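Local coordinates for protein L-isoleucine-4-hydroxylase (Bacillus thuringiensis, PDB 6LNH) that hydroxylates L-isoleucine to (4S)-4-hydroxy-L-isoleucine, using ferrous iron, molecular oxygen and 2-oxoglutarate, and also oxidises several related aliphatic and sulfur-containing amino acids, at residues S18-V23 / A133-I138; P175-H180 / I240-F245. One frame throughout, in Å; residues are numbered along the deposited sequence.

Contact 1: residues S18-V23 / A133-I138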
ATOM      1  N   SER C  18     -27.303 -10.955 -12.153  1.00 79.90           N
ATOM      2  CA  SER C  18     -27.840 -12.314 -12.416  1.00 79.48           C
ATOM      3  C   SER C  18     -26.687 -13.257 -12.766  1.00 76.87           C
ATOM      4  O   SER C  18     -25.728 -12.802 -13.412  1.00 75.75           O
ATOM      5  CB  SER C  18     -28.872 -12.287 -13.505  1.00 83.19           C
ATOM      6  OG  SER C  18     -30.100 -12.828 -13.041  1.00 87.76           O
ATOM      7  N   ILE C  19     -26.792 -14.525 -12.365  1.00 72.05           N
ATOM      8  CA  ILE C  19     -25.728 -15.527 -12.662  1.00 70.29           C
ATOM      9  C   ILE C  19     -25.756 -15.830 -14.164  1.00 71.19           C
ATOM     10  O   ILE C  19     -24.683 -16.087 -14.729  1.00 68.98           O
ATOM     11  CB  ILE C  19     -25.907 -16.790 -11.799  1.00 71.47           C
ATOM     12  CG1 ILE C  19     -25.691 -16.485 -10.316  1.00 76.40           C
ATOM     13  CG2 ILE C  19     -25.000 -17.909 -12.278  1.00 62.38           C
ATOM     14  CD1 ILE C  19     -26.567 -15.375  -9.781  1.00 75.20           C
ATOM     15  N   GLU C  20     -26.940 -15.787 -14.780  1.00 74.36           N
ATOM     16  CA  GLU C  20     -27.067 -16.030 -16.240  1.00 72.94           C
ATOM     17  C   GLU C  20     -26.470 -14.830 -16.984  1.00 71.59           C
ATOM     18  O   GLU C  20     -25.915 -15.029 -18.078  1.00 70.90           O
ATOM     19  CB  GLU C  20     -28.529 -16.269 -16.620  1.00 80.74           C
ATOM     20  CG  GLU C  20     -29.512 -15.550 -15.710  1.00 87.53           C
ATOM     21  CD  GLU C  20     -30.144 -16.417 -14.636  1.00 95.07           C
ATOM     22  OE1 GLU C  20     -30.333 -17.623 -14.884  1.00 92.32           O
ATOM     23  OE2 GLU C  20     -30.451 -15.884 -13.553  1.00 94.76           O
ATOM     24  N   GLU C  21     -26.590 -13.633 -16.405  1.00 72.95           N
ATOM     25  CA  GLU C  21     -26.019 -12.405 -17.018  1.00 72.40           C
ATOM     26  C   GLU C  21     -24.496 -12.465 -16.876  1.00 64.46           C
ATOM     27  O   GLU C  21     -23.797 -12.145 -17.849  1.00 63.65           O
ATOM     28  CB  GLU C  21     -26.558 -11.159 -16.315  1.00 77.35           C
ATOM     29  CG  GLU C  21     -27.311 -10.219 -17.237  1.00 84.94           C
ATOM     30  CD  GLU C  21     -28.217  -9.237 -16.515  1.00 93.70           C
ATOM     31  OE1 GLU C  21     -28.590  -8.218 -17.129  1.00 98.16           O
ATOM     32  OE2 GLU C  21     -28.544  -9.493 -15.339  1.00 92.22           O
ATOM     33  N   LYS C  22     -24.021 -12.869 -15.695  1.00 65.20           N
ATOM     34  CA  LYS C  22     -22.566 -12.988 -15.421  1.00 62.72           C
ATOM     35  C   LYS C  22     -21.970 -14.050 -16.348  1.00 59.63           C
ATOM     36  O   LYS C  22     -20.859 -13.834 -16.852  1.00 51.58           O
ATOM     37  CB  LYS C  22     -22.334 -13.390 -13.962  1.00 63.84           C
ATOM     38  CG  LYS C  22     -22.585 -12.304 -12.926  1.00 67.22           C
ATOM     39  CD  LYS C  22     -23.065 -12.861 -11.603  1.00 73.50           C
ATOM     40  CE  LYS C  22     -22.378 -12.244 -10.405  1.00 70.48           C
ATOM     41  NZ  LYS C  22     -22.615 -13.036  -9.175  1.00 66.64           N
ATOM     42  N   VAL C  23     -22.698 -15.150 -16.562  1.00 61.03           N
ATOM     43  CA  VAL C  23     -22.225 -16.261 -17.440  1.00 56.63           C
ATOM     44  C   VAL C  23     -22.103 -15.744 -18.879  1.00 58.30           C
ATOM     45  O   VAL C  23     -21.159 -16.157 -19.571  1.00 54.72           O
ATOM     46  CB  VAL C  23     -23.152 -17.487 -17.353  1.00 55.13           C
ATOM     47  CG1 VAL C  23     -23.086 -18.335 -18.612  1.00 56.11           C
ATOM     48  CG2 VAL C  23     -22.847 -18.332 -16.126  1.00 52.50           C
ATOM     49  N   ALA C 133     -20.368 -22.953 -13.582  1.00 44.02           N
ATOM     50  CA  ALA C 133     -19.768 -23.716 -14.670  1.00 46.48           C
ATOM     51  C   ALA C 133     -20.832 -24.420 -15.502  1.00 54.11           C
ATOM     52  O   ALA C 133     -20.774 -24.415 -16.737  1.00 54.25           O
ATOM     53  CB  ALA C 133     -18.762 -24.725 -14.113  1.00 46.62           C
ATOM     54  N   PHE C 134     -21.815 -25.031 -14.837  1.00 54.60           N
ATOM     55  CA  PHE C 134     -22.889 -25.735 -15.531  1.00 51.58           C
ATOM     56  C   PHE C 134     -23.784 -24.825 -16.358  1.00 51.90           C
ATOM     57  O   PHE C 134     -24.408 -25.298 -17.311  1.00 57.01           O
ATOM     58  CB  PHE C 134     -23.725 -26.513 -14.521  1.00 55.82           C
ATOM     59  CG  PHE C 134     -23.043 -27.737 -14.018  1.00 62.77           C
ATOM     60  CD1 PHE C 134     -21.942 -28.235 -14.690  1.00 63.66           C
ATOM     61  CD2 PHE C 134     -23.486 -28.389 -12.884  1.00 63.11           C
ATOM     62  CE1 PHE C 134     -21.299 -29.358 -14.246  1.00 69.02           C
ATOM     63  CE2 PHE C 134     -22.841 -29.524 -12.436  1.00 63.26           C
ATOM     64  CZ  PHE C 134     -21.741 -30.007 -13.118  1.00 61.90           C
ATOM     65  N   LYS C 135     -23.893 -23.547 -16.021  1.00 52.28           N
ATOM     66  CA  LYS C 135     -24.730 -22.658 -16.816  1.00 52.57           C
ATOM     67  C   LYS C 135     -23.978 -22.009 -17.969  1.00 58.35           C
ATOM     68  O   LYS C 135     -24.553 -21.166 -18.667  1.00 61.44           O
ATOM     69  CB  LYS C 135     -25.393 -21.607 -15.918  1.00 58.25           C
ATOM     70  CG  LYS C 135     -26.285 -22.275 -14.868  1.00 61.68           C
ATOM     71  CD  LYS C 135     -26.707 -21.365 -13.729  1.00 67.27           C
ATOM     72  CE  LYS C 135     -28.175 -21.593 -13.371  1.00 71.67           C
ATOM     73  NZ  LYS C 135     -29.082 -21.411 -14.540  1.00 75.82           N
ATOM     74  N   THR C 136     -22.724 -22.389 -18.197  1.00 57.70           N
ATOM     75  CA  THR C 136     -22.037 -21.972 -19.405  1.00 57.99           C
ATOM     76  C   THR C 136     -22.276 -23.001 -20.509  1.00 58.09           C
ATOM     77  O   THR C 136     -22.538 -24.177 -20.244  1.00 54.68           O
ATOM     78  CB  THR C 136     -20.535 -21.813 -19.144  1.00 53.04           C
ATOM     79  OG1 THR C 136     -19.943 -23.096 -18.920  1.00 57.80           O
ATOM     80  CG2 THR C 136     -20.291 -20.943 -17.919  1.00 55.36           C
ATOM     81  N   ASN C 137     -22.173 -22.545 -21.759  1.00 58.29           N
ATOM     82  CA  ASN C 137     -22.137 -23.449 -22.906  1.00 58.78           C
ATOM     83  C   ASN C 137     -20.772 -24.100 -23.099  1.00 57.52           C
ATOM     84  O   ASN C 137     -20.630 -24.961 -23.975  1.00 63.26           O
ATOM     85  CB  ASN C 137     -22.602 -22.732 -24.187  1.00 58.83           C
ATOM     86  CG  ASN C 137     -21.735 -21.538 -24.568  1.00 65.15           C
ATOM     87  OD1 ASN C 137     -20.630 -21.356 -24.061  1.00 65.39           O
ATOM     88  ND2 ASN C 137     -22.249 -20.712 -25.476  1.00 66.50           N
ATOM     89  N   ILE C 138     -19.771 -23.697 -22.312  1.00 58.02           N
ATOM     90  CA  ILE C 138     -18.428 -24.259 -22.432  1.00 59.27           C
ATOM     91  C   ILE C 138     -18.394 -25.703 -21.942  1.00 55.25           C
ATOM     92  O   ILE C 138     -17.741 -26.561 -22.550  1.00 55.81           O
ATOM     93  CB  ILE C 138     -17.394 -23.392 -21.683  1.00 57.87           C
ATOM     94  CG1 ILE C 138     -17.282 -21.984 -22.278  1.00 53.94           C
ATOM     95  CG2 ILE C 138     -16.028 -24.037 -21.728  1.00 48.64           C
ATOM     96  CD1 ILE C 138     -18.303 -21.017 -21.803  1.00 59.47           C
TER
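Val23 is the residue that fills the close side of this contact, its two methyls pushed against the backbone where helix 120-134 has just ended. Val23 CG1 lies 3.2 Å from Lys135 O and also faces Thr136, with 3.9 Å between Val23 CG1 and Thr136 CG2. The side chains of Val23 and Thr136 meet at roughly a right angle. CG1 is anti to the backbone N (chi1 155°), which sends it out from the helix toward the Lys135 carbonyl, while CG2 turns to the CB of Lys135. Thr136 OG1 gives a 2.7 Å hydrogen bond to Ala133 O, an oxygen that also takes the backbone N-H of Thr136. This double grip ties Thr136 back to the helix end and presents its methyl to Val23. Val23 is buried, and Phe132 of helix 120-134 touches it as well.

One helical turn earlier the fit slackens. The Lys135 chain, bent at its outer torsions, runs past Ile19, and Ile19 CG2 comes no nearer than 4.1 Å to Lys135 CD. Beyond that, at the solvent edge, the Glu20 and Lys135 side chains lie alongside each other, pointing the same way, with 4.0 Å between Glu20 OE1 and Lys135 NZ, too far for a salt bridge; the attraction is probably weak and screened. Glu20 OE2 accepts from Ser18 OG through its anti lone pair, tying the carboxylate to the N-cap residue. The first turn of helix 19-29 thus packs on the loop after helix 120-134, in the helical layer outside the beta core of a 2OG-Fe dioxygenase.

Contact 2: residues P175-H180 / I240-F245; sequences PVVFLH and ILLVTF
The rings of Phe178 and Phe245 meet rim to rim, neither covering the other's face: their planes are 65° apart, and Phe178 CD1 is 3.7 Å from Phe245 CE1. Each has a backbone oxygen in plane at its edge, Val243 O for Phe178 and Val176 O for Phe245. The third flat group, the His180 imidazole, has Val243 CG2 at its edge, 3.9 Å from His180 CD2, while Leu241 O approaches it obliquely. Phe132 stacks edge-to-face with Phe178, placing this aromatic layer against helix 120-134. Phe178 CG is anti to its own carbonyl carbon (chi1 -74°), setting the ring beside the backbone N, from where it reaches Phe245 diagonally across the strand pair.

The strands run antiparallel, adjacent in the double-stranded beta-helix (cupin-type) core that carries the iron site. Five backbone hydrogen bonds join them; Phe178 and Val243 exchange two, with Phe178 N 2.8 Å from Val243 O, and His180 and Leu241 another two. The opposite face carries Val177, Leu179, Leu242 and Thr244. Here Leu179 CD1 touches Ile240 CG2 at 3.4 Å and also meets Leu242 CD2, while Val177 lies alongside Thr244, with 3.7 Å between Val177 CG2 and Thr244 CG2.

That face looks toward the metal: the Leu242 side chain is about 6 Å from the bound iron, and Val177 touches Asp172, one of its ligands. On the helix side, bonds to both nitrogens, NE2 with Asp129 and ND1 with Thr214, fix the rotation of the buried His180 ring, and the Asp129 carboxylate would probably favour a proton on NE2.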
ATOM      1  N   PRO C 175     -11.084 -26.270 -19.063  1.00 40.31           N
ATOM      2  CA  PRO C 175     -11.818 -25.218 -19.789  1.00 35.42           C
ATOM      3  C   PRO C 175     -12.387 -24.119 -18.902  1.00 39.56           C
ATOM      4  O   PRO C 175     -12.585 -22.998 -19.388  1.00 45.12           O
ATOM      5  CB  PRO C 175     -12.932 -25.996 -20.509  1.00 35.00           C
ATOM      6  CG  PRO C 175     -12.991 -27.338 -19.832  1.00 39.07           C
ATOM      7  CD  PRO C 175     -11.609 -27.615 -19.343  1.00 36.15           C
ATOM      8  N   VAL C 176     -12.669 -24.391 -17.630  1.00 36.31           N
ATOM      9  CA  VAL C 176     -13.162 -23.377 -16.703  1.00 35.06           C
ATOM     10  C   VAL C 176     -12.400 -23.506 -15.393  1.00 37.17           C
ATOM     11  O   VAL C 176     -12.361 -24.589 -14.797  1.00 35.73           O
ATOM     12  CB  VAL C 176     -14.679 -23.498 -16.453  1.00 38.67           C
ATOM     13  CG1 VAL C 176     -15.150 -22.393 -15.513  1.00 33.69           C
ATOM     14  CG2 VAL C 176     -15.456 -23.445 -17.760  1.00 38.56           C
ATOM     15  N   VAL C 177     -11.801 -22.402 -14.944  1.00 36.39           N
ATOM     16  CA  VAL C 177     -11.004 -22.369 -13.724  1.00 33.87           C
ATOM     17  C   VAL C 177     -11.447 -21.179 -12.882  1.00 37.13           C
ATOM     18  O   VAL C 177     -11.567 -20.062 -13.396  1.00 35.08           O
ATOM     19  CB  VAL C 177      -9.495 -22.284 -14.035  1.00 38.30           C
ATOM     20  CG1 VAL C 177      -8.701 -21.936 -12.780  1.00 33.76           C
ATOM     21  CG2 VAL C 177      -9.003 -23.588 -14.637  1.00 36.35           C
ATOM     22  N   PHE C 178     -11.685 -21.420 -11.593  1.00 39.33           N
ATOM     23  CA  PHE C 178     -12.007 -20.369 -10.634  1.00 32.56           C
ATOM     24  C   PHE C 178     -10.792 -20.116  -9.747  1.00 36.90           C
ATOM     25  O   PHE C 178     -10.281 -21.046  -9.113  1.00 37.25           O
ATOM     26  CB  PHE C 178     -13.214 -20.755  -9.777  1.00 37.63           C
ATOM     27  CG  PHE C 178     -14.530 -20.680 -10.499  1.00 39.62           C
ATOM     28  CD1 PHE C 178     -14.894 -21.647 -11.420  1.00 40.10           C
ATOM     29  CD2 PHE C 178     -15.413 -19.646 -10.239  1.00 36.91           C
ATOM     30  CE1 PHE C 178     -16.111 -21.576 -12.080  1.00 39.69           C
ATOM     31  CE2 PHE C 178     -16.629 -19.568 -10.894  1.00 43.68           C
ATOM     32  CZ  PHE C 178     -16.977 -20.534 -11.817  1.00 39.86           C
ATOM     33  N   LEU C 179     -10.338 -18.865  -9.703  1.00 35.83           N
ATOM     34  CA  LEU C 179      -9.251 -18.433  -8.829  1.00 36.46           C
ATOM     35  C   LEU C 179      -9.849 -17.625  -7.681  1.00 38.03           C
ATOM     36  O   LEU C 179     -10.379 -16.531  -7.898  1.00 35.91           O
ATOM     37  CB  LEU C 179      -8.228 -17.613  -9.617  1.00 35.71           C
ATOM     38  CG  LEU C 179      -7.036 -17.012  -8.873  1.00 41.13           C
ATOM     39  CD1 LEU C 179      -6.266 -18.095  -8.177  1.00 39.84           C
ATOM     40  CD2 LEU C 179      -6.128 -16.260  -9.833  1.00 41.26           C
ATOM     41  N   HIS C 180      -9.766 -18.159  -6.464  1.00 33.05           N
ATOM     42  CA  HIS C 180     -10.243 -17.479  -5.265  1.00 34.66           C
ATOM     43  C   HIS C 180      -9.047 -17.113  -4.396  1.00 35.83           C
ATOM     44  O   HIS C 180      -8.314 -17.997  -3.940  1.00 31.18           O
ATOM     45  CB  HIS C 180     -11.223 -18.352  -4.480  1.00 34.80           C
ATOM     46  CG  HIS C 180     -12.332 -18.917  -5.312  1.00 37.43           C
ATOM     47  ND1 HIS C 180     -13.448 -18.187  -5.661  1.00 35.91           N
ATOM     48  CD2 HIS C 180     -12.498 -20.144  -5.859  1.00 36.21           C
ATOM     49  CE1 HIS C 180     -14.252 -18.939  -6.391  1.00 36.13           C
ATOM     50  NE2 HIS C 180     -13.700 -20.131  -6.526  1.00 36.67           N
ATOM     51  N   ILE C 240      -4.093 -19.261  -2.172  1.00 35.56           N
ATOM     52  CA  ILE C 240      -5.014 -19.327  -3.294  1.00 35.47           C
ATOM     53  C   ILE C 240      -5.835 -20.605  -3.203  1.00 35.70           C
ATOM     54  O   ILE C 240      -5.388 -21.616  -2.653  1.00 33.26           O
ATOM     55  CB  ILE C 240      -4.201 -19.252  -4.616  1.00 37.51           C
ATOM     56  CG1 ILE C 240      -3.841 -17.800  -4.949  1.00 39.80           C
ATOM     57  CG2 ILE C 240      -4.857 -20.006  -5.769  1.00 42.37           C
ATOM     58  CD1 ILE C 240      -5.023 -16.884  -5.026  1.00 44.77           C
ATOM     59  N   LEU C 241      -7.045 -20.554  -3.760  1.00 35.72           N
ATOM     60  CA  LEU C 241      -7.864 -21.739  -3.978  1.00 30.93           C
ATOM     61  C   LEU C 241      -8.298 -21.757  -5.434  1.00 34.07           C
ATOM     62  O   LEU C 241      -8.923 -20.802  -5.907  1.00 35.98           O
ATOM     63  CB  LEU C 241      -9.088 -21.756  -3.058  1.00 33.32           C
ATOM     64  CG  LEU C 241     -10.015 -22.953  -3.282  1.00 37.24           C
ATOM     65  CD1 LEU C 241      -9.354 -24.247  -2.821  1.00 29.40           C
ATOM     66  CD2 LEU C 241     -11.355 -22.748  -2.593  1.00 33.63           C
ATOM     67  N   LEU C 242      -7.983 -22.839  -6.137  1.00 29.66           N
ATOM     68  CA  LEU C 242      -8.428 -23.041  -7.509  1.00 33.04           C
ATOM     69  C   LEU C 242      -9.519 -24.103  -7.539  1.00 36.40           C
ATOM     70  O   LEU C 242      -9.372 -25.166  -6.928  1.00 32.75           O
ATOM     71  CB  LEU C 242      -7.269 -23.462  -8.416  1.00 33.46           C
ATOM     72  CG  LEU C 242      -6.123 -22.489  -8.690  1.00 37.99           C
ATOM     73  CD1 LEU C 242      -4.949 -23.236  -9.309  1.00 41.47           C
ATOM     74  CD2 LEU C 242      -6.581 -21.370  -9.610  1.00 32.91           C
ATOM     75  N   VAL C 243     -10.607 -23.812  -8.248  1.00 33.76           N
ATOM     76  CA  VAL C 243     -11.676 -24.774  -8.489  1.00 34.49           C
ATOM     77  C   VAL C 243     -11.804 -24.919  -9.999  1.00 39.20           C
ATOM     78  O   VAL C 243     -12.256 -23.992 -10.684  1.00 40.07           O
ATOM     79  CB  VAL C 243     -13.004 -24.347  -7.849  1.00 36.27           C
ATOM     80  CG1 VAL C 243     -14.040 -25.447  -8.015  1.00 35.81           C
ATOM     81  CG2 VAL C 243     -12.803 -24.026  -6.373  1.00 36.73           C
ATOM     82  N   THR C 244     -11.407 -26.078 -10.519  1.00 35.37           N
ATOM     83  CA  THR C 244     -11.350 -26.336 -11.950  1.00 41.14           C
ATOM     84  C   THR C 244     -12.395 -27.363 -12.364  1.00 40.26           C
ATOM     85  O   THR C 244     -12.760 -28.254 -11.590  1.00 34.15           O
ATOM     86  CB  THR C 244      -9.959 -26.827 -12.360  1.00 39.22           C
ATOM     87  OG1 THR C 244      -9.779 -28.177 -11.916  1.00 36.06           O
ATOM     88  CG2 THR C 244      -8.883 -25.948 -11.738  1.00 36.46           C
ATOM     89  N   PHE C 245     -12.888 -27.216 -13.593  1.00 40.92           N
ATOM     90  CA  PHE C 245     -13.867 -28.127 -14.175  1.00 42.99           C
ATOM     91  C   PHE C 245     -13.307 -28.702 -15.469  1.00 42.58           C
ATOM     92  O   PHE C 245     -13.046 -27.957 -16.421  1.00 41.28           O
ATOM     93  CB  PHE C 245     -15.197 -27.406 -14.409  1.00 43.71           C
ATOM     94  CG  PHE C 245     -15.816 -26.870 -13.148  1.00 47.45           C
ATOM     95  CD1 PHE C 245     -15.315 -25.727 -12.540  1.00 41.25           C
ATOM     96  CD2 PHE C 245     -16.879 -27.525 -12.553  1.00 48.28           C
ATOM     97  CE1 PHE C 245     -15.868 -25.245 -11.373  1.00 38.38           C
ATOM     98  CE2 PHE C 245     -17.438 -27.044 -11.386  1.00 42.88           C
ATOM     99  CZ  PHE C 245     -16.931 -25.903 -10.796  1.00 44.49           C
TER

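From the N terminus, helix 19-29 comes first, and contact 1 closes when the chain returns more than a hundred residues later to leave helix 120-134. Contact 2 opens only afterwards, at strand 176-184, and closes with strand 236-247 after a purely strand and loop excursion that includes His223. The two loops therefore follow in series, neither nesting nor crossing. Their centres lie 15 Å apart, yet they touch: Ala133 CB packs on Phe245 CD2 at 3.7 Å, and Ile138 CG2 reaches Pro175 and Val176. Contact 1 joins helix 19-29 to the loop that leaves helix 120-134, and contact 2 pairs neighbouring central strands of the seven-stranded sheet that helix 120-134 covers.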